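Carbonic anhydrase (Coccomyxa sp. PA, PDB 3UCN) probably catalyses the reversible hydration of carbon dioxide to hydrogencarbonate, as a beta-class carbonic anhydrase that holds one zinc ion per subunit. Local coordinates at residues H103-A108 with D148-M153; N157-V162 with E197-I202. All coordinates share one frame; numbering follows the deposited sequence.

Contact 1: H103-A108 with D148-M153. With ZN (zinc ion), chain C.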
loop_
_atom_site.group_PDB
_atom_site.type_symbol
_atom_site.label_atom_id
_atom_site.label_comp_id
_atom_site.label_asym_id
_atom_site.label_seq_id
_atom_site.Cartn_x
_atom_site.Cartn_y
_atom_site.Cartn_z
ATOM N N HIS A 103 -20.943 4.988 -10.857
ATOM C CA HIS A 103 -21.651 5.746 -11.822
ATOM C C HIS A 103 -21.451 5.195 -13.246
ATOM O O HIS A 103 -20.348 4.638 -13.592
ATOM C CB HIS A 103 -21.136 7.174 -11.781
ATOM C CG HIS A 103 -19.736 7.293 -12.287
ATOM N ND1 HIS A 103 -19.449 7.733 -13.556
ATOM C CD2 HIS A 103 -18.542 6.925 -11.732
ATOM C CE1 HIS A 103 -18.138 7.722 -13.746
ATOM N NE2 HIS A 103 -17.569 7.222 -12.657
ATOM N N TYR A 104 -22.454 5.415 -14.107
ATOM C CA TYR A 104 -22.341 4.922 -15.470
ATOM C C TYR A 104 -21.289 5.727 -16.165
ATOM O O TYR A 104 -20.992 6.851 -15.757
ATOM C CB TYR A 104 -23.702 4.939 -16.202
ATOM C CG TYR A 104 -24.692 4.002 -15.506
ATOM C CD1 TYR A 104 -25.780 4.496 -14.766
ATOM C CD2 TYR A 104 -24.512 2.615 -15.556
ATOM C CE1 TYR A 104 -26.682 3.619 -14.130
ATOM C CE2 TYR A 104 -25.413 1.738 -14.944
ATOM C CZ TYR A 104 -26.476 2.253 -14.236
ATOM O OH TYR A 104 -27.290 1.367 -13.599
ATOM N N ASN A 105 -20.722 5.157 -17.222
ATOM C CA ASN A 105 -19.715 5.808 -18.008
ATOM C C ASN A 105 -18.435 6.000 -17.189
ATOM O O ASN A 105 -17.627 6.899 -17.436
ATOM C CB ASN A 105 -20.254 7.085 -18.628
ATOM C CG ASN A 105 -19.367 7.604 -19.719
ATOM O OD1 ASN A 105 -18.742 8.637 -19.565
ATOM N ND2 ASN A 105 -19.277 6.872 -20.840
ATOM N N CYS A 106 -18.270 5.123 -16.192
ATOM C CA CYS A 106 -17.059 5.030 -15.389
ATOM C C CYS A 106 -15.847 4.459 -16.175
ATOM O O CYS A 106 -15.803 3.275 -16.535
ATOM C CB CYS A 106 -17.376 4.203 -14.148
ATOM S SG CYS A 106 -15.941 4.145 -13.079
ATOM N N GLY A 107 -14.890 5.302 -16.452
ATOM C CA GLY A 107 -13.655 4.885 -17.175
ATOM C C GLY A 107 -12.789 3.818 -16.472
ATOM O O GLY A 107 -12.075 3.046 -17.132
ATOM N N ALA A 108 -12.845 3.751 -15.134
ATOM C CA ALA A 108 -12.125 2.752 -14.401
ATOM C C ALA A 108 -12.757 1.410 -14.725
ATOM O O ALA A 108 -12.061 0.371 -14.861
ATOM C CB ALA A 108 -12.276 3.038 -12.873
ATOM N N ASP A 148 -23.359 -2.786 -22.931
ATOM C CA ASP A 148 -24.173 -3.360 -21.886
ATOM C C ASP A 148 -23.264 -3.959 -20.814
ATOM O O ASP A 148 -23.642 -4.032 -19.647
ATOM C CB ASP A 148 -25.117 -4.436 -22.454
ATOM C CG ASP A 148 -26.300 -3.829 -23.291
ATOM O OD1 ASP A 148 -26.794 -2.707 -22.996
ATOM O OD2 ASP A 148 -26.713 -4.494 -24.274
ATOM N N ALA A 149 -22.077 -4.406 -21.240
ATOM C CA ALA A 149 -21.102 -5.038 -20.382
ATOM C C ALA A 149 -20.538 -3.931 -19.469
ATOM O O ALA A 149 -20.502 -4.107 -18.283
ATOM C CB ALA A 149 -20.007 -5.649 -21.203
ATOM N N TRP A 150 -20.139 -2.804 -20.064
ATOM C CA TRP A 150 -19.791 -1.627 -19.312
ATOM C C TRP A 150 -20.862 -1.252 -18.252
ATOM O O TRP A 150 -20.556 -1.257 -17.051
ATOM C CB TRP A 150 -19.536 -0.483 -20.260
ATOM C CG TRP A 150 -18.805 0.644 -19.668
ATOM C CD1 TRP A 150 -18.354 0.775 -18.358
ATOM C CD2 TRP A 150 -18.459 1.855 -20.333
ATOM N NE1 TRP A 150 -17.712 1.984 -18.206
ATOM C CE2 TRP A 150 -17.785 2.677 -19.388
ATOM C CE3 TRP A 150 -18.628 2.319 -21.648
ATOM C CZ2 TRP A 150 -17.279 3.925 -19.716
ATOM C CZ3 TRP A 150 -18.129 3.580 -21.987
ATOM C CH2 TRP A 150 -17.455 4.370 -21.016
ATOM N N ASP A 151 -22.115 -0.988 -18.628
ATOM C CA ASP A 151 -23.105 -0.718 -17.573
ATOM C C ASP A 151 -23.157 -1.794 -16.460
ATOM O O ASP A 151 -23.352 -1.494 -15.279
ATOM C CB ASP A 151 -24.514 -0.494 -18.159
ATOM C CG ASP A 151 -24.625 0.769 -18.986
ATOM O OD1 ASP A 151 -25.513 0.837 -19.849
ATOM O OD2 ASP A 151 -23.818 1.701 -18.801
ATOM N N LYS A 152 -23.060 -3.060 -16.856
ATOM C CA LYS A 152 -23.268 -4.132 -15.957
ATOM C C LYS A 152 -22.058 -4.191 -14.978
ATOM O O LYS A 152 -22.237 -4.397 -13.746
ATOM C CB LYS A 152 -23.404 -5.431 -16.798
ATOM C CG LYS A 152 -23.922 -6.685 -16.064
ATOM C CD LYS A 152 -25.252 -6.460 -15.274
ATOM C CE LYS A 152 -25.937 -7.806 -15.013
ATOM N NZ LYS A 152 -26.997 -7.783 -13.910
ATOM N N MET A 153 -20.856 -4.022 -15.535
ATOM C CA MET A 153 -19.607 -3.901 -14.771
ATOM C C MET A 153 -19.774 -2.837 -13.626
ATOM O O MET A 153 -19.531 -3.149 -12.450
ATOM C CB MET A 153 -18.455 -3.603 -15.728
ATOM C CG MET A 153 -17.065 -3.690 -15.112
ATOM S SD MET A 153 -16.550 -5.356 -14.606
ATOM C CE MET A 153 -17.107 -5.475 -12.889
HETATM ZN ZN ZN C . -15.567 6.402 -12.505
HETATM O O HOH W 1 -21.244 2.464 -17.913
#

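Contact 2: N157-V162 with E197-I202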
loop_
_atom_site.group_PDB
_atom_site.type_symbol
_atom_site.label_atom_id
_atom_site.label_comp_id
_atom_site.label_asym_id
_atom_site.label_seq_id
_atom_site.Cartn_x
_atom_site.Cartn_y
_atom_site.Cartn_z
ATOM N N ASN A 157 -19.654 -3.848 -9.686
ATOM C CA ASN A 157 -18.624 -3.224 -8.863
ATOM C C ASN A 157 -19.233 -2.572 -7.616
ATOM O O ASN A 157 -18.732 -2.791 -6.532
ATOM C CB ASN A 157 -17.745 -2.260 -9.664
ATOM C CG ASN A 157 -16.604 -1.778 -8.850
ATOM O OD1 ASN A 157 -15.881 -2.591 -8.238
ATOM N ND2 ASN A 157 -16.423 -0.440 -8.796
ATOM N N VAL A 158 -20.373 -1.871 -7.757
ATOM C CA VAL A 158 -21.058 -1.240 -6.591
ATOM C C VAL A 158 -21.435 -2.307 -5.557
ATOM O O VAL A 158 -21.152 -2.167 -4.336
ATOM C CB VAL A 158 -22.286 -0.419 -6.985
ATOM C CG1 VAL A 158 -23.152 -0.124 -5.721
ATOM C CG2 VAL A 158 -21.881 0.834 -7.733
ATOM N N GLU A 159 -21.994 -3.419 -6.055
ATOM C CA GLU A 159 -22.289 -4.538 -5.205
ATOM C C GLU A 159 -21.052 -5.152 -4.528
ATOM O O GLU A 159 -21.103 -5.388 -3.313
ATOM C CB GLU A 159 -23.087 -5.610 -5.952
ATOM C CG GLU A 159 -23.202 -6.896 -5.102
ATOM C CD GLU A 159 -24.358 -7.811 -5.521
ATOM O OE1 GLU A 159 -24.921 -7.570 -6.652
ATOM O OE2 GLU A 159 -24.674 -8.744 -4.710
ATOM N N ALA A 160 -19.965 -5.413 -5.283
ATOM C CA ALA A 160 -18.733 -5.887 -4.654
ATOM C C ALA A 160 -18.236 -4.948 -3.545
ATOM O O ALA A 160 -17.775 -5.401 -2.481
ATOM C CB ALA A 160 -17.603 -6.121 -5.703
ATOM N N GLN A 161 -18.266 -3.637 -3.828
ATOM C CA GLN A 161 -17.751 -2.642 -2.879
ATOM C C GLN A 161 -18.633 -2.459 -1.657
ATOM O O GLN A 161 -18.129 -2.259 -0.546
ATOM C CB GLN A 161 -17.518 -1.323 -3.562
ATOM C CG GLN A 161 -16.618 -1.343 -4.752
ATOM C CD GLN A 161 -15.382 -2.251 -4.585
ATOM O OE1 GLN A 161 -14.758 -2.389 -3.499
ATOM N NE2 GLN A 161 -15.046 -2.902 -5.679
ATOM N N VAL A 162 -19.955 -2.572 -1.824
ATOM C CA VAL A 162 -20.834 -2.656 -0.620
ATOM C C VAL A 162 -20.444 -3.856 0.201
ATOM O O VAL A 162 -20.266 -3.723 1.435
ATOM C CB VAL A 162 -22.310 -2.750 -0.991
ATOM C CG1 VAL A 162 -23.220 -3.005 0.286
ATOM C CG2 VAL A 162 -22.714 -1.493 -1.734
ATOM N N GLU A 197 -31.071 3.971 -6.167
ATOM C CA GLU A 197 -30.721 3.064 -5.085
ATOM C C GLU A 197 -30.603 1.649 -5.656
ATOM O O GLU A 197 -31.517 1.128 -6.265
ATOM C CB GLU A 197 -31.778 3.140 -4.051
ATOM C CG GLU A 197 -31.429 2.484 -2.810
ATOM C CD GLU A 197 -32.570 2.574 -1.859
ATOM O OE1 GLU A 197 -33.705 2.780 -2.351
ATOM O OE2 GLU A 197 -32.352 2.463 -0.652
ATOM N N LEU A 198 -29.427 1.060 -5.548
ATOM C CA LEU A 198 -29.168 -0.148 -6.293
ATOM C C LEU A 198 -29.268 -1.253 -5.310
ATOM O O LEU A 198 -29.661 -2.340 -5.653
ATOM C CB LEU A 198 -27.783 -0.108 -6.872
ATOM C CG LEU A 198 -27.505 -1.149 -7.926
ATOM C CD1 LEU A 198 -28.373 -0.824 -9.187
ATOM C CD2 LEU A 198 -26.031 -1.131 -8.223
ATOM N N ILE A 199 -28.909 -0.966 -4.073
ATOM C CA ILE A 199 -29.077 -1.920 -2.998
ATOM C C ILE A 199 -29.727 -1.180 -1.826
ATOM O O ILE A 199 -29.186 -0.208 -1.327
ATOM C CB ILE A 199 -27.727 -2.542 -2.527
ATOM C CG1 ILE A 199 -26.855 -2.936 -3.730
ATOM C CG2 ILE A 199 -27.959 -3.652 -1.494
ATOM C CD1 ILE A 199 -25.808 -3.950 -3.486
ATOM N N LYS A 200 -30.889 -1.666 -1.397
ATOM C CA LYS A 200 -31.546 -1.253 -0.130
ATOM C C LYS A 200 -30.604 -1.279 1.104
ATOM O O LYS A 200 -29.576 -1.965 1.090
ATOM C CB LYS A 200 -32.743 -2.178 0.158
ATOM C CG LYS A 200 -34.077 -1.676 -0.315
ATOM C CD LYS A 200 -34.167 -1.640 -1.813
ATOM C CE LYS A 200 -35.491 -0.937 -2.210
ATOM N NZ LYS A 200 -35.659 0.463 -1.620
ATOM N N PRO A 201 -30.977 -0.542 2.170
ATOM C CA PRO A 201 -30.153 -0.351 3.350
ATOM C C PRO A 201 -29.721 -1.635 4.018
ATOM O O PRO A 201 -30.539 -2.508 4.206
ATOM C CB PRO A 201 -31.094 0.413 4.281
ATOM C CG PRO A 201 -31.905 1.292 3.340
ATOM C CD PRO A 201 -32.018 0.505 2.042
ATOM N N ILE A 202 -28.446 -1.745 4.422
ATOM C CA ILE A 202 -27.988 -2.861 5.235
ATOM C C ILE A 202 -27.570 -2.328 6.581
ATOM O O ILE A 202 -26.738 -1.444 6.626
ATOM C CB ILE A 202 -26.791 -3.531 4.548
ATOM C CG1 ILE A 202 -27.225 -4.093 3.175
ATOM C CG2 ILE A 202 -26.199 -4.579 5.397
ATOM C CD1 ILE A 202 -26.073 -4.695 2.303
#

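Contact 1: H103-A108 with D148-M153
W150 reaches the zinc-binding loop because its CG lies anti to the backbone N (chi1 -163°), which swings the indole off helix 146-167 and across the backbone of N105 and C106. D151, one residue on, turns the other way: its CG stands anti to the carbonyl carbon, and the carboxylate comes up to the ring of Y104. W150 directly, and D151 through a water, hold the main chain of the metal-binding turn, a worked example of second-shell support from a helix. The indole NE1 donates to the carbonyl O of C106 at 2.8 Å with an N-H...O angle of 149°; the oxygen lies near the plane of the indole, whereas the donor stands above the carbonyl plane. The six-membered part of the indole continues along N105, with CZ2 3.5 Å from N105 CA and CH2 3.1 Å from N105 ND2, the amide plane inclined to the ring. The amide's OD1 turns to R51. One water takes the N-H of N105 and donates to D151 OD2, 2.8 Å from each, while that same OD2 sits 3.4 Å from Y104 CD2, with carboxylate and phenol planes 77° apart. The phenol OH goes on to E155, farther along the same helix. An alanine in place of W150 would probably leave the C106 carbonyl without its indole donor and open a gap beside N105, giving the turn more freedom to shift. H103 NE2 and C106 SG bind zinc at 2.2 and 2.4 Å; C47 SG is a further ligand, and D49, also known as a zinc ligand of this protein, lies nearby. Since the gripped carbonyl belongs to C106 itself, the N-cap of helix 107-114, the indole bond is consistent with a second-shell role in positioning this sulfur ligand.

Contact 2: N157-V162 with E197-I202
V158 and V162, one helical turn apart on helix 146-167, aim their side chains at L198, I199 and I202 on strand 194-202, an outermost strand of the chain's mixed five-stranded sheet. This is helix-on-sheet packing in the alpha/beta fold of a beta-class carbonic anhydrase, and it is wholly apolar across the interface: no hydrogen bond joins the segments. It is a worked example of branched side chains meeting mainly through their methyl groups. V158 holds CG1 anti to its own backbone N (chi1 165°), and this methyl meets L198 CD2 at 3.9 Å, the two side chains slanting past each other. V162 repeats the setting a turn later and offers CG1 to I202 CD1, again at 3.9 Å, while its CG2 stands on the I199 side.

I199 fills the middle. The chain turns a corner here, yet L198, I199 and I202 all direct their CB atoms toward the helix. The I199 chain reaches out end first, its CD1 arriving over the helix backbone beside E159 and 4.3 Å from V162 CG2. E159 meets I199 through its CA and CB, while its carboxylate forms a salt bridge with R213. Beyond the two segments, V100 and V183 pack against V162; the patch lies between helix 146-167 and the sheet, with helix 205-211 against I202. On another side of helix 146-167, Q161 NE2 donates to N157 OD1 at 2.7 Å. At the centre of the interface, I199 CD1 rests 4.0 Å from both CA and CB of E159.

How the contacts relate
Followed from the N terminus, the chain passes through strands 42-47 and 65-70 and then leaves strand 97-103 at the zinc site, where contact 1 begins. A largely helical excursion of 39 residues follows, and helix 146-167 closes it by returning beside the metal-binding turn. Contact 2 opens farther along that same helix; its 34-residue loop takes in helix 169-176 and strand 182-189 before strand 194-202 comes back to the helix. The loops therefore stand in series, neither nested nor crossed, with centres about 15 Å apart. Helix 146-167 is their common element, joining the zinc-binding turn near its start to strand 194-202, outermost in this chain's sheet, farther along.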